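Local coordinates for protein LamCAT (Aquimarina, PDB 6JH5) that probably hydrolyses the beta-1,3-glucan laminarin as a family 16 glycoside hydrolase from a marine bacterium, at residues A[121-124]-A[125-128]; A[170-174]-A[175-179]. All blocks are in the same frame, centred on the assembly; numbering follows the deposited sequence.

Interaction 1: residues A[121-124]-A[125-128]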
loop_
_atom_site.group_PDB
_atom_site.type_symbol
_atom_site.label_atom_id
_atom_site.label_comp_id
_atom_site.label_asym_id
_atom_site.label_seq_id
_atom_site.Cartn_x
_atom_site.Cartn_y
_atom_site.Cartn_z
ATOM N N GLU A 121 -0.188 3.167 -5.505
ATOM C CA GLU A 121 -0.737 1.989 -6.199
ATOM C C GLU A 121 -0.296 2.051 -7.663
ATOM O O GLU A 121 -0.237 3.108 -8.190
ATOM C CB GLU A 121 -2.248 1.878 -6.135
ATOM C CG GLU A 121 -2.726 1.347 -4.806
ATOM C CD GLU A 121 -4.242 1.303 -4.790
ATOM O OE1 GLU A 121 -4.818 2.364 -4.732
ATOM O OE2 GLU A 121 -4.781 0.220 -4.952
ATOM N N HIS A 122 0.009 0.900 -8.232
ATOM C CA HIS A 122 0.329 0.829 -9.669
ATOM C C HIS A 122 -0.394 -0.385 -10.250
ATOM O O HIS A 122 -0.497 -1.352 -9.556
ATOM C CB HIS A 122 1.835 0.723 -9.900
ATOM C CG HIS A 122 2.212 0.659 -11.338
ATOM N ND1 HIS A 122 2.465 -0.518 -11.975
ATOM C CD2 HIS A 122 2.303 1.615 -12.272
ATOM C CE1 HIS A 122 2.731 -0.272 -13.227
ATOM N NE2 HIS A 122 2.651 1.005 -13.432
ATOM N N VAL A 123 -0.851 -0.275 -11.494
ATOM C CA VAL A 123 -1.492 -1.456 -12.125
ATOM C C VAL A 123 -0.909 -1.683 -13.510
ATOM O O VAL A 123 -0.542 -0.740 -14.165
ATOM C CB VAL A 123 -3.023 -1.364 -12.249
ATOM C CG1 VAL A 123 -3.750 -1.503 -10.925
ATOM C CG2 VAL A 123 -3.444 -0.114 -12.977
ATOM N N ASN A 124 -0.828 -2.951 -13.855
ATOM C CA ASN A 124 -0.481 -3.345 -15.230
ATOM C C ASN A 124 0.843 -2.702 -15.665
ATOM O O ASN A 124 1.781 -2.809 -14.948
ATOM C CB ASN A 124 -1.675 -3.048 -16.130
ATOM C CG ASN A 124 -2.890 -3.873 -15.769
ATOM O OD1 ASN A 124 -2.760 -4.996 -15.353
ATOM N ND2 ASN A 124 -4.052 -3.285 -15.909
ATOM N N THR A 125 0.866 -2.079 -16.835
ATOM C CA THR A 125 2.104 -1.451 -17.349
ATOM C C THR A 125 1.936 0.067 -17.428
ATOM O O THR A 125 2.600 0.682 -18.203
ATOM C CB THR A 125 2.491 -2.055 -18.704
ATOM O OG1 THR A 125 1.453 -1.848 -19.650
ATOM C CG2 THR A 125 2.781 -3.534 -18.612
ATOM N N GLU A 126 1.077 0.611 -16.592
ATOM C CA GLU A 126 0.795 2.057 -16.709
ATOM C C GLU A 126 2.055 2.863 -16.438
ATOM O O GLU A 126 2.804 2.513 -15.583
ATOM C CB GLU A 126 -0.282 2.497 -15.728
ATOM C CG GLU A 126 -1.632 1.915 -16.027
ATOM C CD GLU A 126 -2.748 2.536 -15.218
ATOM O OE1 GLU A 126 -2.450 3.296 -14.293
ATOM O OE2 GLU A 126 -3.890 2.226 -15.520
ATOM N N ALA A 127 2.181 3.992 -17.127
ATOM C CA ALA A 127 3.351 4.865 -16.943
ATOM C C ALA A 127 2.994 5.948 -15.919
ATOM O O ALA A 127 3.279 7.082 -16.135
ATOM C CB ALA A 127 3.778 5.469 -18.256
ATOM N N GLN A 128 2.299 5.551 -14.870
ATOM C CA GLN A 128 1.907 6.493 -13.804
ATOM C C GLN A 128 1.572 5.693 -12.550
ATOM O O GLN A 128 1.392 4.506 -12.635
ATOM C CB GLN A 128 0.646 7.246 -14.188
ATOM C CG GLN A 128 -0.529 6.305 -14.356
ATOM C CD GLN A 128 -1.775 6.955 -14.882
ATOM O OE1 GLN A 128 -1.873 8.154 -14.934
ATOM N NE2 GLN A 128 -2.740 6.142 -15.257
HETATM O O HOH W 1 -0.760 2.635 -12.293
HETATM O O HOH W 2 -4.148 -0.376 -16.918
#

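Interaction 2: residues A[170-174]-A[175-179]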
loop_
_atom_site.group_PDB
_atom_site.type_symbol
_atom_site.label_atom_id
_atom_site.label_comp_id
_atom_site.label_asym_id
_atom_site.label_seq_id
_atom_site.Cartn_x
_atom_site.Cartn_y
_atom_site.Cartn_z
ATOM N N LYS A 170 -1.276 15.093 1.728
ATOM C CA LYS A 170 -0.603 15.443 0.463
ATOM C C LYS A 170 0.208 14.230 -0.008
ATOM O O LYS A 170 0.785 13.596 0.810
ATOM C CB LYS A 170 0.328 16.623 0.694
ATOM C CG LYS A 170 -0.353 17.953 0.899
ATOM C CD LYS A 170 0.689 18.996 1.253
ATOM C CE LYS A 170 0.187 20.407 1.272
ATOM N NZ LYS A 170 1.320 21.353 1.286
ATOM N N TRP A 171 0.206 13.983 -1.307
ATOM C CA TRP A 171 0.896 12.830 -1.927
ATOM C C TRP A 171 2.034 13.315 -2.824
ATOM O O TRP A 171 1.852 14.227 -3.568
ATOM C CB TRP A 171 -0.058 12.001 -2.785
ATOM C CG TRP A 171 -1.043 11.111 -2.094
ATOM C CD1 TRP A 171 -0.981 9.756 -1.987
ATOM C CD2 TRP A 171 -2.299 11.489 -1.515
ATOM N NE1 TRP A 171 -2.081 9.272 -1.350
ATOM C CE2 TRP A 171 -2.910 10.313 -1.052
ATOM C CE3 TRP A 171 -2.944 12.710 -1.314
ATOM C CZ2 TRP A 171 -4.148 10.332 -0.433
ATOM C CZ3 TRP A 171 -4.172 12.724 -0.709
ATOM C CH2 TRP A 171 -4.760 11.548 -0.262
ATOM N N PHE A 172 3.171 12.652 -2.728
ATOM C CA PHE A 172 4.302 13.038 -3.581
ATOM C C PHE A 172 5.023 11.810 -4.125
ATOM O O PHE A 172 4.969 10.772 -3.533
ATOM C CB PHE A 172 5.370 13.726 -2.734
ATOM C CG PHE A 172 4.906 14.850 -1.849
ATOM C CD1 PHE A 172 4.265 14.598 -0.662
ATOM C CD2 PHE A 172 5.137 16.158 -2.189
ATOM C CE1 PHE A 172 3.855 15.623 0.161
ATOM C CE2 PHE A 172 4.731 17.188 -1.368
ATOM C CZ PHE A 172 4.100 16.918 -0.190
ATOM N N VAL A 173 5.618 11.956 -5.299
ATOM C CA VAL A 173 6.584 10.948 -5.813
ATOM C C VAL A 173 7.875 11.706 -6.110
ATOM O O VAL A 173 7.807 12.706 -6.748
ATOM C CB VAL A 173 6.103 10.163 -7.040
ATOM C CG1 VAL A 173 7.156 9.154 -7.478
ATOM C CG2 VAL A 173 4.770 9.503 -6.758
ATOM N N ASP A 174 8.964 11.296 -5.476
ATOM C CA ASP A 174 10.285 11.962 -5.641
ATOM C C ASP A 174 10.161 13.434 -5.258
ATOM O O ASP A 174 10.768 14.271 -5.900
ATOM C CB ASP A 174 10.851 11.725 -7.030
ATOM C CG ASP A 174 10.972 10.257 -7.381
ATOM O OD1 ASP A 174 11.262 9.474 -6.496
ATOM O OD2 ASP A 174 10.759 9.953 -8.520
ATOM N N GLY A 175 9.303 13.711 -4.280
ATOM C CA GLY A 175 9.091 15.066 -3.746
ATOM C C GLY A 175 8.175 15.918 -4.599
ATOM O O GLY A 175 8.001 17.040 -4.274
ATOM N N ASN A 176 7.603 15.342 -5.633
ATOM C CA ASN A 176 6.704 16.092 -6.536
ATOM C C ASN A 176 5.257 15.905 -6.059
ATOM O O ASN A 176 4.790 14.812 -6.065
ATOM C CB ASN A 176 6.886 15.646 -7.980
ATOM C CG ASN A 176 8.294 15.880 -8.477
ATOM O OD1 ASN A 176 8.912 14.994 -9.029
ATOM N ND2 ASN A 176 8.789 17.066 -8.265
ATOM N N LEU A 177 4.619 17.006 -5.675
ATOM C CA LEU A 177 3.222 16.968 -5.169
ATOM C C LEU A 177 2.283 16.703 -6.343
ATOM O O LEU A 177 2.423 17.360 -7.336
ATOM C CB LEU A 177 2.904 18.320 -4.535
ATOM C CG LEU A 177 1.475 18.507 -4.058
ATOM C CD1 LEU A 177 1.203 17.574 -2.914
ATOM C CD2 LEU A 177 1.244 19.944 -3.645
ATOM N N TYR A 178 1.401 15.719 -6.215
ATOM C CA TYR A 178 0.449 15.422 -7.314
ATOM C C TYR A 178 -0.992 15.223 -6.823
ATOM O O TYR A 178 -1.854 15.189 -7.631
ATOM C CB TYR A 178 0.929 14.211 -8.111
ATOM C CG TYR A 178 0.832 12.924 -7.348
ATOM C CD1 TYR A 178 1.847 12.540 -6.513
ATOM C CD2 TYR A 178 -0.294 12.137 -7.423
ATOM C CE1 TYR A 178 1.773 11.372 -5.790
ATOM C CE2 TYR A 178 -0.379 10.958 -6.717
ATOM C CZ TYR A 178 0.650 10.584 -5.885
ATOM O OH TYR A 178 0.569 9.441 -5.172
ATOM N N HIS A 179 -1.203 15.073 -5.522
ATOM C CA HIS A 179 -2.581 14.872 -5.014
ATOM C C HIS A 179 -2.685 15.466 -3.616
ATOM O O HIS A 179 -1.705 15.517 -2.941
ATOM C CB HIS A 179 -2.966 13.382 -5.061
ATOM C CG HIS A 179 -4.388 13.065 -4.744
ATOM N ND1 HIS A 179 -5.441 13.754 -5.278
ATOM C CD2 HIS A 179 -4.934 12.106 -3.980
ATOM C CE1 HIS A 179 -6.557 13.236 -4.846
ATOM N NE2 HIS A 179 -6.282 12.243 -4.055
HETATM O O HOH W 3 2.814 8.731 -3.812
#

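Interaction 1: residues A[121-124]-A[125-128]
His122 and Glu126 meet where the imidazole edge runs into the backbone: His122 NE2 gives a short, nearly straight hydrogen bond (2.6 Å, 165°) to Glu126 O, in the ring plane and on a lone pair of that carbonyl. The neighbouring ring edge faces a second carbonyl, His122 CD2 lying 3.1 Å from Gln128 O. CG of His122 is anti to its backbone N (chi1 -180°), which swings the ring across the loop. A leucine in place of His122 would probably leave Glu126 O without this N-H donor. The loop between strand 120-121 and strand 128-136 reverses here through a type II' beta turn, closed by Glu126 N to Val123 O at 3.2 Å. Asn124, with phi at +55°, takes the turn position that favours glycine; asparagine is among the residues that best tolerate positive phi. At the two ends of the turn, the side chains of Val123 and Glu126 lie side by side, pointing the same way, with Val123 CG2 3.5 Å from Glu126 OE2. Gln128 NE2 donates to Glu126 OE1 from above the carboxylate plane (3.0 Å), and His130 NE2 also bonds this oxygen. A water spans the loop, accepting from Val123 N and donating to Glu126 OE1 (2.7 Å) and to Gln128 O. Further out, the Asn124 side chain holds the corner, OD1 accepting from Gly94 N and ND2 giving to Pro210 O.

Interaction 2: residues A[170-174]-A[175-179]
Strands 170-173 and 176-179 run antiparallel with a strong twist, their axes 4.6 Å apart at closest approach and their directions 130° apart. They form a beta hairpin whose two-residue connection, Asp174-Gly175, is a type I' turn closed by Asn176 N to Val173 O at 2.9 Å. Both corner residues have positive phi; aspartate, like asparagine, is tolerated at the first, while glycine is favoured at the second, where a CB would come too close to Asp174 O. Asp174 turns its carboxylate outward to His158 ND1 and Ile159 N on the adjoining strand. Further along, a beta bulge shifts the register, and the backbone of Trp171 binds both Tyr178 N and His179 O. The extra residue lets Tyr178 and His179 both pack against Trp171. His179 CD2 lies over the indole's six-membered ring, 3.4 Å from Trp171 CE3, the planes meeting obliquely at 40°. Each ring also has a polar tie beyond the hairpin, Trp171 NE1 to Asp118 O and His179 NE2 to Tyr145 O, so flat groups bearing an N-H suit these buried places. The Tyr178 ring, with CG between its backbone N and carbonyl carbon (chi1 70°), folds back across the first strand: CZ touches Trp171 CB, and CE1 reaches Val173 CG2 at 3.7 Å. On the sheet face opposite Trp171, Val173 and His179, Leu177 CD1 sits over the Phe172 ring in a CH-pi contact, 4.2 Å from its centroid. At the phenol tip, a water lies 2.7 Å from Tyr178 OH and donates a hydrogen bond to Phe172 O.

From the N terminus, interaction 1 comes first. It turns the chain from strand 120-121 into strand 128-136 and begins at Glu121, which with Asp118 belongs to a sequence matching the family 16 signature that in relatives supplies the catalytic groups. Strands 142-150 and 158-164 follow before interaction 2 closes the hairpin of strands 168-173 and 176-182. The contacts are therefore in series, neither nesting nor crossing, with centres about 16 Å apart and no direct touch. Strand 128-136 links them: it continues from interaction 1, and its Ile133 and Thr129 pack against Trp171 and Val173 of interaction 2, within the beta-sandwich jelly roll characteristic of the family.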